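Local coordinates for osmotically inducible protein OsmC (Psychrobacter arcticus, PDB 2PN2) that probably reduces organic hydroperoxides with paired thiols, as its OsmC relatives do, in the response to osmotic stress and in detoxification, at residues A[72-77]-A[130-136]; A[80-86]-A[123-127]; A[94-98]-A[107-111]. One frame throughout, in Å; residues are numbered along the deposited sequence.

Contacts 1 and 2 bind the same two helices, 61-83 and 121-132, and touch each other, as where Ile77 CG1 meets Phe127 O 3.6 Å away. Both are partly buried. Contact 1 lies nearer the middle of the chain, about 10 Å from its centre, and brings two buried cysteine thiols together beside the second subunit; contact 2 lies about 20 Å out and is held by apolar packing at a helix end. Contact 3, also about 10 Å from the centre, belongs to the sheet instead: backbone hydrogen bonds join 94-98 to 107-111, one face covered by helix 61-83 and the other bearing mostly polar side chains.

Contact 1. Residues A[72-77]-A[130-136]; sequences CMLTII and TALTCPV
Cys72 and Cys134 bring their sulfurs to 3.1 Å, SG to SG, longer than a disulfide bond, yet close enough that one could probably form with little movement. This matches the cysteine pair that reduces hydroperoxides in OsmC and Ohr relatives, and probably serves the same purpose here. The Cys72 thiol, its SG anti to the backbone N (chi1 -172°), leaves the helix toward the turn after helix 121-132, where Val136 N donates to Cys72 SG over 3.4 Å in a nearly straight bond of 173°. Thr133 OG1, just past the helix, donates back to Thr130 O at 3.0 Å.

Apolar contacts join the helices beside the thiols. Ile76 branches around the turn: its CG1 meets Thr130 CG2 at 3.5 Å, while its CG2 meets Cys134 CB at 3.6 Å. Ala131, small enough to let the helices come close, sets its CB 3.9 Å from CG of selenomethionine Met73 and 4.0 Å from Ile77 CD1. The flexible, extended Met73 chain runs past Ala131 O to bring CE near Leu132 CD2.

Beyond the pair of helices, Met73 and Leu132 rest on Val148 of strand 145-150, and Cys72 and Pro135 pack respectively on Pro61 and Thr62 of the second subunit.

Contact 2. Residues A[80-86]-A[123-127]; sequences KARDMEI and TQKIF
Ala81 O takes the backbone N-H of Ile86 over 2.8 Å, and this bond holds both residues where their side chains meet Phe127. It belongs to a Schellman motif that ends helix 61-83: Glu85 turns to a positive phi of 61°, a conformation glycine takes most readily, and its own N makes a weak bond back to Arg82 O. The chain is thereby folded back, bringing Ile86 round to the same side as Ala81.

Phe127, a large flat residue, fills the space between the helices. Ala81 CB and Ile86 CD1 each lie 4.0 Å from Phe127 CZ; the small alanine lets the ring approach the helix backbone, and the isoleucine arm and the ring reach toward each other from opposite directions. Lys80 CB sits at the ring edge, near CE1. One face of the ring is covered from its own helix by Thr123 CG2, offset toward the rim, and this same methyl meets Ile86 CD1 tip to tip at 3.7 Å. The hydroxyl of Thr123 is engaged by Asp120.

Selenomethionine Met84 makes an oblique Met-aromatic contact, SE lying 5.4 Å from the centroid of the Phe127 ring and 55° off its normal. A bend at chi3 (71°) turns CE aside to meet Ile126 CD1 tip to tip at 4.0 Å. Lys80 crosses Ile126 at about a right angle, its chain, bent at chi2 and chi4, wrapping round the methyl with CG 3.7 Å and NZ 3.2 Å from Ile126 CG2. The Phe127 ring also meets that of Phe115.

Polar bonds thus shape each segment, but between them the hold is van der Waals and hydrophobic, dependent on how closely aliphatic groups and the Met84 side chain fit round Phe127 and Ile126.

Contact 3. Residues A[94-98]-A[107-111]; sequences EVTKV and SEVHI. With SO4 (sulfate ion), chain D.
Val98 lies alongside Glu108, the two side chains pointing the same way with CB to CB 3.8 Å apart, and Val98 CG2 continues over the carboxylate arm toward His110 CE1. On this face His110 NE2 donates to Glu108 OE1 over 2.6 Å, reaching its anti lone pair only 5° out of the imidazole plane, which fixes the ring's rotation. With an alanine at Glu108, the imidazole would probably lose its acceptor and be freer to turn, and Val98 CG2 would lose its neighbour in the carboxylate arm beyond CB.

The strands form the antiparallel beta hairpin 92-100/105-114. Thr96 and His110, a hydrogen-bonded pair, exchange two N-H...O bonds of 2.8 Å. Farther along, Ser107 and Glu108 both face Val98 in a classic beta bulge: Val98 O accepts from Ser107 N at 2.9 Å and Glu108 N at 3.2 Å.

The opposite face is apolar near the helix. Val95 CG1 meets Val109 CG1 at 4.0 Å, branched residues that suit a strand and pack on Ala66 of helix 61-83. Lys97 extends from there to Asp63 and Thr62, and its NZ makes a weak bond to a sulfate ion that probably came from the crystallisation liquor. At the edge, Glu94 and Val95 pair with a strand of the second subunit.

Chemistry thus divides by face: the helix side pairs valines with one lysine that runs to Asp63, while the nearby carboxylate would probably favour a protonated His110 on the other.

Contact 1. Residues A[72-77]-A[130-136]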
loop_
_atom_site.group_PDB
_atom_site.type_symbol
_atom_site.label_atom_id
_atom_site.label_comp_id
_atom_site.label_asym_id
_atom_site.label_seq_id
_atom_site.Cartn_x
_atom_site.Cartn_y
_atom_site.Cartn_z
ATOM N N CYS A 72 6.343 0.341 6.655
ATOM C CA CYS A 72 5.796 0.312 7.999
ATOM C C CYS A 72 6.797 -0.305 8.986
ATOM O O CYS A 72 7.019 0.241 10.076
ATOM C CB CYS A 72 4.481 -0.458 8.014
ATOM S SG CYS A 72 3.651 -0.352 9.562
HETATM N N MSE A 73 7.421 -1.407 8.564
HETATM C CA MSE A 73 8.435 -2.115 9.364
HETATM C C MSE A 73 9.654 -1.244 9.681
HETATM O O MSE A 73 10.074 -1.186 10.839
HETATM C CB MSE A 73 8.886 -3.389 8.660
HETATM C CG MSE A 73 7.854 -4.459 8.710
HETATM SE SE MSE A 73 8.464 -6.133 7.913
HETATM C CE MSE A 73 6.860 -7.160 8.241
ATOM N N LEU A 74 10.192 -0.569 8.654
ATOM C CA LEU A 74 11.316 0.346 8.838
ATOM C C LEU A 74 10.943 1.527 9.742
ATOM O O LEU A 74 11.764 1.966 10.542
ATOM C CB LEU A 74 11.875 0.849 7.503
ATOM C CG LEU A 74 12.605 -0.130 6.574
ATOM C CD1 LEU A 74 13.068 0.617 5.341
ATOM C CD2 LEU A 74 13.797 -0.790 7.266
ATOM N N THR A 75 9.701 2.011 9.628
ATOM C CA THR A 75 9.219 3.161 10.415
ATOM C C THR A 75 9.121 2.795 11.900
ATOM O O THR A 75 9.625 3.541 12.753
ATOM C CB THR A 75 7.873 3.686 9.873
ATOM O OG1 THR A 75 8.030 4.029 8.483
ATOM C CG2 THR A 75 7.388 4.915 10.661
ATOM N N ILE A 76 8.494 1.657 12.204
ATOM C CA ILE A 76 8.362 1.191 13.602
ATOM C C ILE A 76 9.732 0.788 14.178
ATOM O O ILE A 76 9.959 0.996 15.376
ATOM C CB ILE A 76 7.278 0.086 13.780
ATOM C CG1 ILE A 76 6.851 -0.003 15.247
ATOM C CG2 ILE A 76 7.752 -1.255 13.237
ATOM C CD1 ILE A 76 5.789 -1.046 15.532
ATOM N N ILE A 77 10.629 0.236 13.341
ATOM C CA ILE A 77 12.040 -0.013 13.757
ATOM C C ILE A 77 12.732 1.327 14.068
ATOM O O ILE A 77 13.457 1.425 15.058
ATOM C CB ILE A 77 12.869 -0.855 12.719
ATOM C CG1 ILE A 77 12.414 -2.315 12.760
ATOM C CG2 ILE A 77 14.382 -0.801 13.037
ATOM C CD1 ILE A 77 12.899 -3.170 11.571
ATOM N N THR A 130 9.527 -6.164 16.680
ATOM C CA THR A 130 8.789 -4.897 16.517
ATOM C C THR A 130 8.223 -4.787 15.097
ATOM O O THR A 130 7.074 -4.398 14.932
ATOM C CB THR A 130 9.640 -3.646 16.834
ATOM O OG1 THR A 130 10.353 -3.840 18.055
ATOM C CG2 THR A 130 8.755 -2.430 16.987
ATOM N N ALA A 131 9.042 -5.143 14.098
ATOM C CA ALA A 131 8.649 -5.190 12.677
ATOM C C ALA A 131 7.392 -6.027 12.397
ATOM O O ALA A 131 6.481 -5.577 11.688
ATOM C CB ALA A 131 9.787 -5.737 11.839
ATOM N N LEU A 132 7.367 -7.249 12.927
ATOM C CA LEU A 132 6.215 -8.163 12.760
ATOM C C LEU A 132 4.906 -7.695 13.429
ATOM O O LEU A 132 3.840 -8.168 13.051
ATOM C CB LEU A 132 6.570 -9.598 13.200
ATOM C CG LEU A 132 7.587 -10.378 12.341
ATOM C CD1 LEU A 132 7.746 -11.823 12.865
ATOM C CD2 LEU A 132 7.159 -10.419 10.894
ATOM N N THR A 133 4.987 -6.778 14.396
ATOM C CA THR A 133 3.794 -6.239 15.078
ATOM C C THR A 133 3.276 -4.918 14.488
ATOM O O THR A 133 2.290 -4.375 15.011
ATOM C CB THR A 133 4.055 -6.003 16.625
ATOM O OG1 THR A 133 4.848 -4.820 16.847
ATOM C CG2 THR A 133 4.711 -7.216 17.262
ATOM N N CYS A 134 3.886 -4.422 13.399
ATOM C CA CYS A 134 3.584 -3.077 12.903
ATOM C C CYS A 134 2.189 -2.981 12.293
ATOM O O CYS A 134 1.625 -4.005 11.901
ATOM C CB CYS A 134 4.654 -2.588 11.921
ATOM S SG CYS A 134 4.555 -3.256 10.269
ATOM N N PRO A 135 1.621 -1.767 12.242
ATOM C CA PRO A 135 0.238 -1.655 11.759
ATOM C C PRO A 135 -0.120 -2.298 10.420
ATOM O O PRO A 135 -1.164 -2.939 10.350
ATOM C CB PRO A 135 -0.003 -0.144 11.759
ATOM C CG PRO A 135 0.836 0.323 12.889
ATOM C CD PRO A 135 2.105 -0.451 12.707
ATOM N N VAL A 136 0.739 -2.161 9.406
ATOM C CA VAL A 136 0.500 -2.800 8.103
ATOM C C VAL A 136 0.615 -4.328 8.239
ATOM O O VAL A 136 -0.183 -5.057 7.619
ATOM C CB VAL A 136 1.406 -2.254 6.980
ATOM C CG1 VAL A 136 1.170 -3.016 5.654
ATOM C CG2 VAL A 136 1.150 -0.779 6.797
#

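Contact 2. Residues A[80-86]-A[123-127]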
loop_
_atom_site.group_PDB
_atom_site.type_symbol
_atom_site.label_atom_id
_atom_site.label_comp_id
_atom_site.label_asym_id
_atom_site.label_seq_id
_atom_site.Cartn_x
_atom_site.Cartn_y
_atom_site.Cartn_z
ATOM N N LYS A 80 11.823 2.535 17.476
ATOM C CA LYS A 80 12.548 1.716 18.457
ATOM C C LYS A 80 14.023 2.100 18.487
ATOM O O LYS A 80 14.600 2.209 19.568
ATOM C CB LYS A 80 12.402 0.210 18.185
ATOM C CG LYS A 80 12.542 -0.609 19.477
ATOM C CD LYS A 80 11.193 -0.675 20.218
ATOM C CE LYS A 80 11.343 -0.833 21.710
ATOM N NZ LYS A 80 12.219 -1.953 22.102
ATOM N N ALA A 81 14.615 2.314 17.307
ATOM C CA ALA A 81 16.025 2.771 17.190
ATOM C C ALA A 81 16.235 4.151 17.778
ATOM O O ALA A 81 17.318 4.423 18.303
ATOM C CB ALA A 81 16.506 2.746 15.733
ATOM N N ARG A 82 15.218 5.019 17.670
ATOM C CA ARG A 82 15.284 6.368 18.245
ATOM C C ARG A 82 15.269 6.261 19.763
ATOM O O ARG A 82 16.058 6.932 20.433
ATOM C CB ARG A 82 14.137 7.264 17.757
ATOM C CG ARG A 82 14.156 8.689 18.320
ATOM C CD ARG A 82 12.987 9.497 17.819
ATOM N NE ARG A 82 13.090 9.783 16.389
ATOM C CZ ARG A 82 12.145 10.364 15.645
ATOM N NH1 ARG A 82 10.971 10.732 16.157
ATOM N NH2 ARG A 82 12.379 10.576 14.355
ATOM N N ASP A 83 14.368 5.431 20.299
ATOM C CA ASP A 83 14.277 5.216 21.752
ATOM C C ASP A 83 15.549 4.592 22.332
ATOM O O ASP A 83 15.921 4.903 23.449
ATOM C CB ASP A 83 13.100 4.309 22.124
ATOM C CG ASP A 83 11.737 4.949 21.902
ATOM O OD1 ASP A 83 11.629 6.191 21.848
ATOM O OD2 ASP A 83 10.754 4.180 21.805
HETATM N N MSE A 84 16.188 3.710 21.568
HETATM C CA MSE A 84 17.446 3.073 21.970
HETATM C C MSE A 84 18.704 3.872 21.583
HETATM O O MSE A 84 19.816 3.433 21.889
HETATM C CB MSE A 84 17.505 1.661 21.380
HETATM C CG MSE A 84 16.363 0.779 21.864
HETATM SE SE MSE A 84 16.342 -0.950 21.034
HETATM C CE MSE A 84 17.907 -1.587 21.965
ATOM N N GLU A 85 18.535 5.026 20.922
ATOM C CA GLU A 85 19.637 5.914 20.504
ATOM C C GLU A 85 20.637 5.252 19.523
ATOM O O GLU A 85 21.863 5.406 19.643
ATOM C CB GLU A 85 20.316 6.554 21.731
ATOM C CG GLU A 85 19.337 7.377 22.593
ATOM C CD GLU A 85 19.989 8.149 23.733
ATOM O OE1 GLU A 85 21.176 8.551 23.622
ATOM O OE2 GLU A 85 19.292 8.376 24.750
ATOM N N ILE A 86 20.067 4.541 18.544
ATOM C CA ILE A 86 20.792 3.848 17.477
ATOM C C ILE A 86 20.401 4.537 16.162
ATOM O O ILE A 86 19.213 4.546 15.805
ATOM C CB ILE A 86 20.388 2.343 17.396
ATOM C CG1 ILE A 86 20.671 1.613 18.723
ATOM C CG2 ILE A 86 21.120 1.635 16.247
ATOM C CD1 ILE A 86 20.073 0.199 18.767
ATOM N N THR A 123 19.326 -6.739 19.948
ATOM C CA THR A 123 18.747 -5.631 19.146
ATOM C C THR A 123 18.086 -6.100 17.867
ATOM O O THR A 123 16.984 -5.634 17.531
ATOM C CB THR A 123 19.796 -4.556 18.775
ATOM O OG1 THR A 123 20.470 -4.134 19.955
ATOM C CG2 THR A 123 19.138 -3.341 18.116
ATOM N N GLN A 124 18.763 -6.997 17.143
ATOM C CA GLN A 124 18.198 -7.591 15.923
ATOM C C GLN A 124 16.845 -8.212 16.237
ATOM O O GLN A 124 15.889 -8.008 15.495
ATOM C CB GLN A 124 19.100 -8.681 15.343
ATOM C CG GLN A 124 20.398 -8.212 14.702
ATOM C CD GLN A 124 21.252 -9.386 14.221
ATOM O OE1 GLN A 124 20.753 -10.499 14.040
ATOM N NE2 GLN A 124 22.549 -9.143 14.038
ATOM N N LYS A 125 16.790 -8.951 17.348
ATOM C CA LYS A 125 15.571 -9.606 17.820
ATOM C C LYS A 125 14.483 -8.601 18.187
ATOM O O LYS A 125 13.327 -8.828 17.849
ATOM C CB LYS A 125 15.871 -10.552 18.995
ATOM C CG LYS A 125 14.653 -11.298 19.525
ATOM N N ILE A 126 14.854 -7.505 18.859
ATOM C CA ILE A 126 13.906 -6.412 19.178
ATOM C C ILE A 126 13.346 -5.861 17.865
ATOM O O ILE A 126 12.113 -5.805 17.678
ATOM C CB ILE A 126 14.558 -5.294 20.053
ATOM C CG1 ILE A 126 14.794 -5.826 21.475
ATOM C CG2 ILE A 126 13.655 -4.030 20.119
ATOM C CD1 ILE A 126 15.795 -4.982 22.382
ATOM N N PHE A 127 14.247 -5.515 16.937
ATOM C CA PHE A 127 13.827 -4.978 15.634
ATOM C C PHE A 127 13.018 -5.966 14.818
ATOM O O PHE A 127 12.044 -5.578 14.159
ATOM C CB PHE A 127 15.006 -4.477 14.785
ATOM C CG PHE A 127 15.777 -3.326 15.371
ATOM C CD1 PHE A 127 15.222 -2.422 16.298
ATOM C CD2 PHE A 127 17.045 -3.049 14.864
ATOM C CE1 PHE A 127 15.958 -1.335 16.768
ATOM C CE2 PHE A 127 17.786 -1.963 15.321
ATOM C CZ PHE A 127 17.247 -1.106 16.285
#

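Contact 3. Residues A[94-98]-A[107-111]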
loop_
_atom_site.group_PDB
_atom_site.type_symbol
_atom_site.label_atom_id
_atom_site.label_comp_id
_atom_site.label_asym_id
_atom_site.label_seq_id
_atom_site.Cartn_x
_atom_site.Cartn_y
_atom_site.Cartn_z
ATOM N N GLU A 94 14.724 -4.821 0.806
ATOM C CA GLU A 94 14.391 -5.357 -0.537
ATOM C C GLU A 94 13.101 -6.149 -0.395
ATOM O O GLU A 94 13.026 -7.068 0.422
ATOM C CB GLU A 94 15.473 -6.274 -1.114
ATOM C CG GLU A 94 16.645 -5.522 -1.644
ATOM C CD GLU A 94 17.843 -6.382 -2.014
ATOM O OE1 GLU A 94 17.750 -7.632 -1.998
ATOM O OE2 GLU A 94 18.896 -5.787 -2.323
ATOM N N VAL A 95 12.105 -5.789 -1.199
ATOM C CA VAL A 95 10.769 -6.350 -1.103
ATOM C C VAL A 95 10.548 -7.232 -2.302
ATOM O O VAL A 95 10.790 -6.819 -3.445
ATOM C CB VAL A 95 9.681 -5.248 -1.082
ATOM C CG1 VAL A 95 8.261 -5.884 -0.918
ATOM C CG2 VAL A 95 9.934 -4.225 0.043
ATOM N N THR A 96 10.127 -8.462 -2.039
ATOM C CA THR A 96 9.814 -9.425 -3.088
ATOM C C THR A 96 8.399 -9.886 -2.790
ATOM O O THR A 96 8.086 -10.145 -1.640
ATOM C CB THR A 96 10.840 -10.604 -3.059
ATOM O OG1 THR A 96 12.134 -10.125 -3.467
ATOM C CG2 THR A 96 10.426 -11.719 -3.989
ATOM N N LYS A 97 7.534 -9.962 -3.800
ATOM C CA LYS A 97 6.167 -10.442 -3.574
ATOM C C LYS A 97 5.944 -11.718 -4.349
ATOM O O LYS A 97 6.534 -11.902 -5.422
ATOM C CB LYS A 97 5.104 -9.388 -3.934
ATOM C CG LYS A 97 4.905 -9.138 -5.419
ATOM C CD LYS A 97 3.715 -8.244 -5.713
ATOM C CE LYS A 97 3.506 -8.231 -7.219
ATOM N NZ LYS A 97 2.553 -7.190 -7.619
ATOM N N VAL A 98 5.099 -12.587 -3.793
ATOM C CA VAL A 98 4.641 -13.790 -4.467
ATOM C C VAL A 98 3.116 -13.653 -4.540
ATOM O O VAL A 98 2.461 -13.225 -3.562
ATOM C CB VAL A 98 5.021 -15.087 -3.724
ATOM C CG1 VAL A 98 4.575 -16.342 -4.540
ATOM C CG2 VAL A 98 6.536 -15.130 -3.471
ATOM N N SER A 107 0.259 -13.664 -1.799
ATOM C CA SER A 107 0.407 -14.857 -0.938
ATOM C C SER A 107 1.639 -14.756 -0.015
ATOM O O SER A 107 1.638 -15.329 1.074
ATOM C CB SER A 107 0.483 -16.129 -1.776
ATOM O OG SER A 107 1.615 -16.131 -2.651
ATOM N N GLU A 108 2.712 -14.099 -0.471
ATOM C CA GLU A 108 3.898 -13.911 0.356
ATOM C C GLU A 108 4.522 -12.548 0.091
ATOM O O GLU A 108 4.424 -12.018 -1.032
ATOM C CB GLU A 108 4.959 -15.009 0.097
ATOM C CG GLU A 108 4.429 -16.445 -0.021
ATOM C CD GLU A 108 5.523 -17.499 -0.221
ATOM O OE1 GLU A 108 6.725 -17.194 -0.083
ATOM O OE2 GLU A 108 5.157 -18.651 -0.500
ATOM N N VAL A 109 5.106 -11.961 1.137
ATOM C CA VAL A 109 5.916 -10.747 0.995
ATOM C C VAL A 109 7.221 -11.029 1.712
ATOM O O VAL A 109 7.223 -11.276 2.944
ATOM C CB VAL A 109 5.256 -9.490 1.572
ATOM C CG1 VAL A 109 6.199 -8.306 1.431
ATOM C CG2 VAL A 109 3.926 -9.195 0.884
ATOM N N HIS A 110 8.323 -11.031 0.964
ATOM C CA HIS A 110 9.653 -11.269 1.550
ATOM C C HIS A 110 10.339 -9.925 1.657
ATOM O O HIS A 110 10.400 -9.184 0.662
ATOM C CB HIS A 110 10.509 -12.250 0.742
ATOM C CG HIS A 110 9.823 -13.537 0.404
ATOM N ND1 HIS A 110 10.267 -14.363 -0.603
ATOM C CD2 HIS A 110 8.688 -14.106 0.884
ATOM C CE1 HIS A 110 9.472 -15.416 -0.689
ATOM N NE2 HIS A 110 8.499 -15.278 0.193
ATOM N N ILE A 111 10.823 -9.602 2.855
ATOM C CA ILE A 111 11.480 -8.328 3.148
ATOM C C ILE A 111 12.864 -8.661 3.685
ATOM O O ILE A 111 12.973 -9.285 4.729
ATOM C CB ILE A 111 10.689 -7.478 4.187
ATOM C CG1 ILE A 111 9.221 -7.301 3.781
ATOM C CG2 ILE A 111 11.361 -6.109 4.426
ATOM C CD1 ILE A 111 8.326 -8.438 4.220
HETATM S S SO4 D . -1.397 -6.147 -9.539
HETATM O O1 SO4 D . 0.064 -6.267 -9.540
HETATM O O2 SO4 D . -1.817 -4.958 -8.785
HETATM O O3 SO4 D . -1.822 -5.998 -10.927
HETATM O O4 SO4 D . -1.994 -7.350 -8.969
#